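Local coordinates for WbbM protein (Klebsiella pneumoniae, PDB 6U4B) that is a bifunctional, trimeric O-antigen polymerase that probably builds its glycan through two different glycosyltransferase domains in one chain, at residues 83-88 with 224-229; 77-82 with 236-241. All blocks are in the same frame, centred on the assembly; numbering follows the deposited sequence.

Contact 1 (83-88 with 224-229)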
# COMPACT_ATOMS: atom_id res chain seq x y z
N THR A 83 -39.82 -1.13 -15.67
CA THR A 83 -38.47 -1.63 -15.91
C THR A 83 -38.47 -3.12 -16.24
O THR A 83 -37.64 -3.57 -17.04
CB THR A 83 -37.57 -1.35 -14.70
OG1 THR A 83 -38.07 -2.06 -13.56
CG2 THR A 83 -37.56 0.13 -14.38
N ALA A 84 -39.37 -3.89 -15.63
CA ALA A 84 -39.52 -5.29 -16.03
C ALA A 84 -40.12 -5.39 -17.43
O ALA A 84 -39.64 -6.15 -18.27
CB ALA A 84 -40.38 -6.04 -15.01
N HIS A 85 -41.19 -4.63 -17.68
CA HIS A 85 -41.77 -4.54 -19.01
C HIS A 85 -40.71 -4.20 -20.05
O HIS A 85 -40.57 -4.89 -21.07
CB HIS A 85 -42.89 -3.49 -19.00
CG HIS A 85 -43.58 -3.29 -20.31
ND1 HIS A 85 -44.68 -2.46 -20.45
CD2 HIS A 85 -43.34 -3.80 -21.54
CE1 HIS A 85 -45.08 -2.47 -21.71
NE2 HIS A 85 -44.28 -3.27 -22.40
N TYR A 86 -39.94 -3.14 -19.80
CA TYR A 86 -38.91 -2.72 -20.75
C TYR A 86 -37.89 -3.82 -20.98
O TYR A 86 -37.52 -4.11 -22.13
CB TYR A 86 -38.22 -1.45 -20.25
CG TYR A 86 -37.18 -0.89 -21.19
CD1 TYR A 86 -35.85 -1.32 -21.13
CD2 TYR A 86 -37.51 0.06 -22.15
CE1 TYR A 86 -34.90 -0.82 -22.00
CE2 TYR A 86 -36.56 0.56 -23.02
CZ TYR A 86 -35.26 0.12 -22.94
OH TYR A 86 -34.32 0.62 -23.80
N TRP A 87 -37.42 -4.46 -19.90
CA TRP A 87 -36.37 -5.47 -20.03
C TRP A 87 -36.84 -6.66 -20.85
O TRP A 87 -36.09 -7.18 -21.68
CB TRP A 87 -35.90 -5.91 -18.65
CG TRP A 87 -34.81 -6.94 -18.70
CD1 TRP A 87 -33.47 -6.71 -18.78
CD2 TRP A 87 -34.97 -8.37 -18.69
NE1 TRP A 87 -32.78 -7.90 -18.81
CE2 TRP A 87 -33.68 -8.93 -18.76
CE3 TRP A 87 -36.08 -9.22 -18.63
CZ2 TRP A 87 -33.47 -10.31 -18.77
CZ3 TRP A 87 -35.87 -10.58 -18.64
CH2 TRP A 87 -34.58 -11.12 -18.71
N VAL A 88 -38.08 -7.12 -20.61
CA VAL A 88 -38.62 -8.22 -21.40
C VAL A 88 -38.77 -7.81 -22.86
O VAL A 88 -38.43 -8.57 -23.78
CB VAL A 88 -39.96 -8.69 -20.81
CG1 VAL A 88 -40.61 -9.73 -21.71
CG2 VAL A 88 -39.77 -9.25 -19.41
N VAL A 224 -45.83 -6.11 -28.33
CA VAL A 224 -44.79 -5.35 -29.02
C VAL A 224 -45.32 -3.99 -29.45
O VAL A 224 -44.65 -2.97 -29.27
CB VAL A 224 -44.23 -6.15 -30.21
CG1 VAL A 224 -43.42 -5.25 -31.12
CG2 VAL A 224 -43.38 -7.30 -29.71
N ASP A 225 -46.52 -3.96 -30.03
CA ASP A 225 -47.10 -2.70 -30.48
C ASP A 225 -47.32 -1.74 -29.32
O ASP A 225 -46.98 -0.56 -29.39
CB ASP A 225 -48.41 -2.95 -31.23
CG ASP A 225 -49.02 -1.67 -31.77
OD1 ASP A 225 -48.54 -1.19 -32.82
OD2 ASP A 225 -49.97 -1.15 -31.15
N TYR A 226 -47.88 -2.25 -28.22
CA TYR A 226 -48.09 -1.42 -27.04
C TYR A 226 -46.76 -0.94 -26.46
O TYR A 226 -46.66 0.19 -25.97
CB TYR A 226 -48.90 -2.19 -25.99
CG TYR A 226 -49.03 -1.48 -24.67
CD1 TYR A 226 -48.60 -2.08 -23.49
CD2 TYR A 226 -49.57 -0.20 -24.59
CE1 TYR A 226 -48.71 -1.44 -22.27
CE2 TYR A 226 -49.68 0.46 -23.37
CZ TYR A 226 -49.25 -0.17 -22.22
OH TYR A 226 -49.36 0.47 -21.01
N SER A 227 -45.73 -1.79 -26.50
CA SER A 227 -44.43 -1.41 -25.96
C SER A 227 -43.82 -0.26 -26.77
O SER A 227 -43.38 0.74 -26.20
CB SER A 227 -43.49 -2.61 -25.95
OG SER A 227 -44.01 -3.66 -25.15
N GLU A 228 -43.79 -0.40 -28.10
CA GLU A 228 -43.27 0.67 -28.94
C GLU A 228 -44.06 1.96 -28.74
O GLU A 228 -43.48 3.05 -28.72
CB GLU A 228 -43.28 0.25 -30.41
CG GLU A 228 -42.32 -0.87 -30.75
CD GLU A 228 -42.54 -1.42 -32.15
OE1 GLU A 228 -43.60 -1.13 -32.74
OE2 GLU A 228 -41.66 -2.15 -32.65
N TRP A 229 -45.38 1.84 -28.59
CA TRP A 229 -46.22 3.01 -28.41
C TRP A 229 -46.00 3.64 -27.04
O TRP A 229 -45.79 4.86 -26.93
CB TRP A 229 -47.69 2.61 -28.60
CG TRP A 229 -48.69 3.70 -28.37
CD1 TRP A 229 -49.15 4.60 -29.29
CD2 TRP A 229 -49.38 3.99 -27.15
NE1 TRP A 229 -50.07 5.44 -28.71
CE2 TRP A 229 -50.24 5.08 -27.40
CE3 TRP A 229 -49.36 3.43 -25.86
CZ2 TRP A 229 -51.06 5.63 -26.42
CZ3 TRP A 229 -50.18 3.97 -24.89
CH2 TRP A 229 -51.02 5.06 -25.17

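Contact 2 (77-82 with 236-241)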
# COMPACT_ATOMS: atom_id res chain seq x y z
N PRO A 77 -37.03 3.49 -9.45
CA PRO A 77 -37.73 4.39 -8.52
C PRO A 77 -38.80 5.25 -9.17
O PRO A 77 -39.68 5.75 -8.47
CB PRO A 77 -36.60 5.26 -7.96
CG PRO A 77 -35.40 4.40 -8.03
CD PRO A 77 -35.57 3.59 -9.29
N PHE A 78 -38.75 5.42 -10.49
CA PHE A 78 -39.68 6.29 -11.20
C PHE A 78 -40.57 5.53 -12.17
O PHE A 78 -41.75 5.87 -12.32
CB PHE A 78 -38.90 7.37 -11.97
CG PHE A 78 -37.70 7.89 -11.22
CD1 PHE A 78 -37.81 8.98 -10.37
CD2 PHE A 78 -36.46 7.28 -11.35
CE1 PHE A 78 -36.71 9.46 -9.67
CE2 PHE A 78 -35.36 7.75 -10.65
CZ PHE A 78 -35.49 8.84 -9.81
N TYR A 79 -40.05 4.50 -12.83
CA TYR A 79 -40.83 3.71 -13.77
C TYR A 79 -41.56 2.54 -13.11
O TYR A 79 -42.48 1.99 -13.72
CB TYR A 79 -39.93 3.17 -14.89
CG TYR A 79 -39.67 4.16 -16.00
CD1 TYR A 79 -38.92 5.31 -15.78
CD2 TYR A 79 -40.17 3.94 -17.28
CE1 TYR A 79 -38.68 6.22 -16.80
CE2 TYR A 79 -39.93 4.83 -18.31
CZ TYR A 79 -39.19 5.97 -18.06
OH TYR A 79 -38.95 6.86 -19.08
N CYS A 80 -41.16 2.16 -11.90
CA CYS A 80 -41.75 1.03 -11.16
C CYS A 80 -41.63 -0.22 -12.05
O CYS A 80 -40.58 -0.41 -12.69
CB CYS A 80 -43.16 1.37 -10.73
SG CYS A 80 -43.24 2.53 -9.35
N GLU A 81 -42.67 -1.05 -12.13
CA GLU A 81 -42.59 -2.31 -12.87
C GLU A 81 -42.41 -2.13 -14.37
O GLU A 81 -42.25 -3.13 -15.07
CB GLU A 81 -43.84 -3.15 -12.61
CG GLU A 81 -43.77 -4.02 -11.38
CD GLU A 81 -44.58 -3.47 -10.23
OE1 GLU A 81 -44.66 -2.23 -10.09
OE2 GLU A 81 -45.15 -4.28 -9.47
N LEU A 82 -42.45 -0.89 -14.88
CA LEU A 82 -42.15 -0.68 -16.29
C LEU A 82 -40.74 -1.14 -16.64
O LEU A 82 -40.47 -1.50 -17.80
CB LEU A 82 -42.34 0.79 -16.66
CG LEU A 82 -43.78 1.27 -16.76
CD1 LEU A 82 -43.83 2.77 -17.00
CD2 LEU A 82 -44.51 0.53 -17.88
N ASN A 236 -40.46 10.87 -24.71
CA ASN A 236 -40.75 12.29 -24.85
C ASN A 236 -41.22 12.89 -23.53
O ASN A 236 -40.96 14.07 -23.26
CB ASN A 236 -41.80 12.52 -25.94
CG ASN A 236 -41.25 12.31 -27.34
OD1 ASN A 236 -40.43 11.42 -27.57
ND2 ASN A 236 -41.68 13.15 -28.27
N LEU A 237 -41.90 12.10 -22.70
CA LEU A 237 -42.37 12.61 -21.41
C LEU A 237 -41.21 13.05 -20.53
O LEU A 237 -41.32 14.02 -19.78
CB LEU A 237 -43.22 11.56 -20.71
CG LEU A 237 -43.88 12.02 -19.41
CD1 LEU A 237 -44.84 13.17 -19.68
CD2 LEU A 237 -44.60 10.87 -18.73
N GLU A 238 -40.08 12.33 -20.61
CA GLU A 238 -38.92 12.70 -19.81
C GLU A 238 -38.42 14.10 -20.15
O GLU A 238 -37.90 14.80 -19.28
CB GLU A 238 -37.79 11.68 -20.01
CG GLU A 238 -38.11 10.27 -19.55
CD GLU A 238 -36.86 9.44 -19.32
OE1 GLU A 238 -36.98 8.30 -18.84
OE2 GLU A 238 -35.75 9.94 -19.63
N ASP A 239 -38.57 14.52 -21.41
CA ASP A 239 -38.14 15.85 -21.82
C ASP A 239 -39.15 16.93 -21.46
O ASP A 239 -38.79 18.11 -21.42
CB ASP A 239 -37.87 15.89 -23.32
CG ASP A 239 -36.66 15.06 -23.72
OD1 ASP A 239 -35.63 15.12 -23.01
OD2 ASP A 239 -36.73 14.36 -24.75
N ALA A 240 -40.41 16.55 -21.21
CA ALA A 240 -41.49 17.51 -21.07
C ALA A 240 -41.85 17.84 -19.63
O ALA A 240 -42.57 18.82 -19.40
CB ALA A 240 -42.74 17.00 -21.79
N ILE A 241 -41.39 17.06 -18.65
CA ILE A 241 -41.72 17.30 -17.26
C ILE A 241 -40.44 17.44 -16.45
O ILE A 241 -39.36 17.01 -16.85
CB ILE A 241 -42.61 16.20 -16.65
CG1 ILE A 241 -41.87 14.86 -16.62
CG2 ILE A 241 -43.92 16.08 -17.41
CD1 ILE A 241 -42.67 13.75 -15.96

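Contact 1 (83-88 with 224-229)
His85 reaches across from helix 82-91 to Ser227 and Tyr226 on helix 220-240, a buried helix-helix contact in the alpha/beta domain of the DUF4422 family. From 83-88 the imidazole does all the touching, and it meets the serine edge-on. Its NE2-H points at the serine hydroxyl, with NE2 2.8 Å from Ser227 OG and an N-H...O angle of 164°. The oxygen lies close to the imidazole plane, so the bond runs almost straight out of the ring edge. CG of His85 stands anti to the backbone N (chi1 180°), which carries the ring off its helix toward the partner. Tyr226 comes in beside this bond. Its CB leaves along the flank of the helix, neither toward nor away from 83-88, but the end of the ring comes nearer, until CE1 of the tyrosine sits 3.8 Å from CE1 of His85. The two ring planes are inclined by 29° and slid far apart, with centroids separated by 5.8 Å; the rings barely overlap, and CE1 of His85 meets the tyrosine ring obliquely. Beyond it, Tyr226 meets the ring of Tyr265, while Trp89, one turn past His85, packs on Ser227. Helix 82-91 in turn leans on the parallel strands 29-35 and 47-51 through Ala84 and Val88, so the contact joins a helix that packs on these strands to the long helix 220-240. The Ser227 hydroxyl is used twice in this buried setting. OG lies beside its own backbone N, opposite the carbonyl carbon; there it accepts from His85 NE2 and also hydrogen-bonds back along the helix to the carbonyl oxygen Phe223 O.

Contact 2 (77-82 with 236-241)
Tyr79 carries this buried contact alone on its side, sending its phenol to the carboxylate of Glu238 on helix 220-240. Before it, Pro77 lays CB over one face of the Phe78 ring, 3.8 Å above the plane and toward the rim. The backbone of Phe78 bonds to Gly255, and its ring packs on Met547 of a second subunit. Tyr79 CB points past 236-241 rather than at it, and only the far end of the ring closes on Glu238. OH donates to the carboxylate in a very short hydrogen bond, 2.5 Å from Tyr79 OH to Glu238 OE1. The oxygen lies close to the phenol plane, at the ring edge, yet the carboxylate itself is turned 70° from that plane. Glu238 gets there with an extended chain beyond CG (chi2 -160°), and the same OE1 forms a salt bridge to Lys75, which should keep the carboxylate ionised. Cys80, with positive phi, ends the helical run; it and Glu81 are the two central residues of a type II' turn from Tyr79 to Leu82. The turn is closed by Leu82 N to Tyr79 O at 3.1 Å. Leu82 then starts the next helix with its CB in plane at the edge of the Tyr79 ring, its side chain resting on Leu230 and Leu234. Phe543 of the second subunit packs on Glu238, so Glu238 is itself part of the interface with that subunit: a buried tyrosine-carboxylate bond joining the type II' turn between helices 76-79 and 82-91 to the long helix 220-240 in an alpha/beta domain.

In the fold
From the N terminus, the chain passes strands 29-35 and 47-51 and then enters 77-82 and 83-88 in direct succession, around the turn between helices 76-79 and 82-91. Both contacts use helix 220-240, at 224-229 and, a few turns later, at Glu238 in 236-241. Contact 1 therefore closes a loop of 135 residues, and contact 2 closes the larger loop around it: the two nest without crossing. Their centres lie 13 Å apart. Together they fix two places on the long helix against consecutive helices, contact 1 beside the parallel strands of the DUF4422 domain and contact 2 beside a neighbouring subunit.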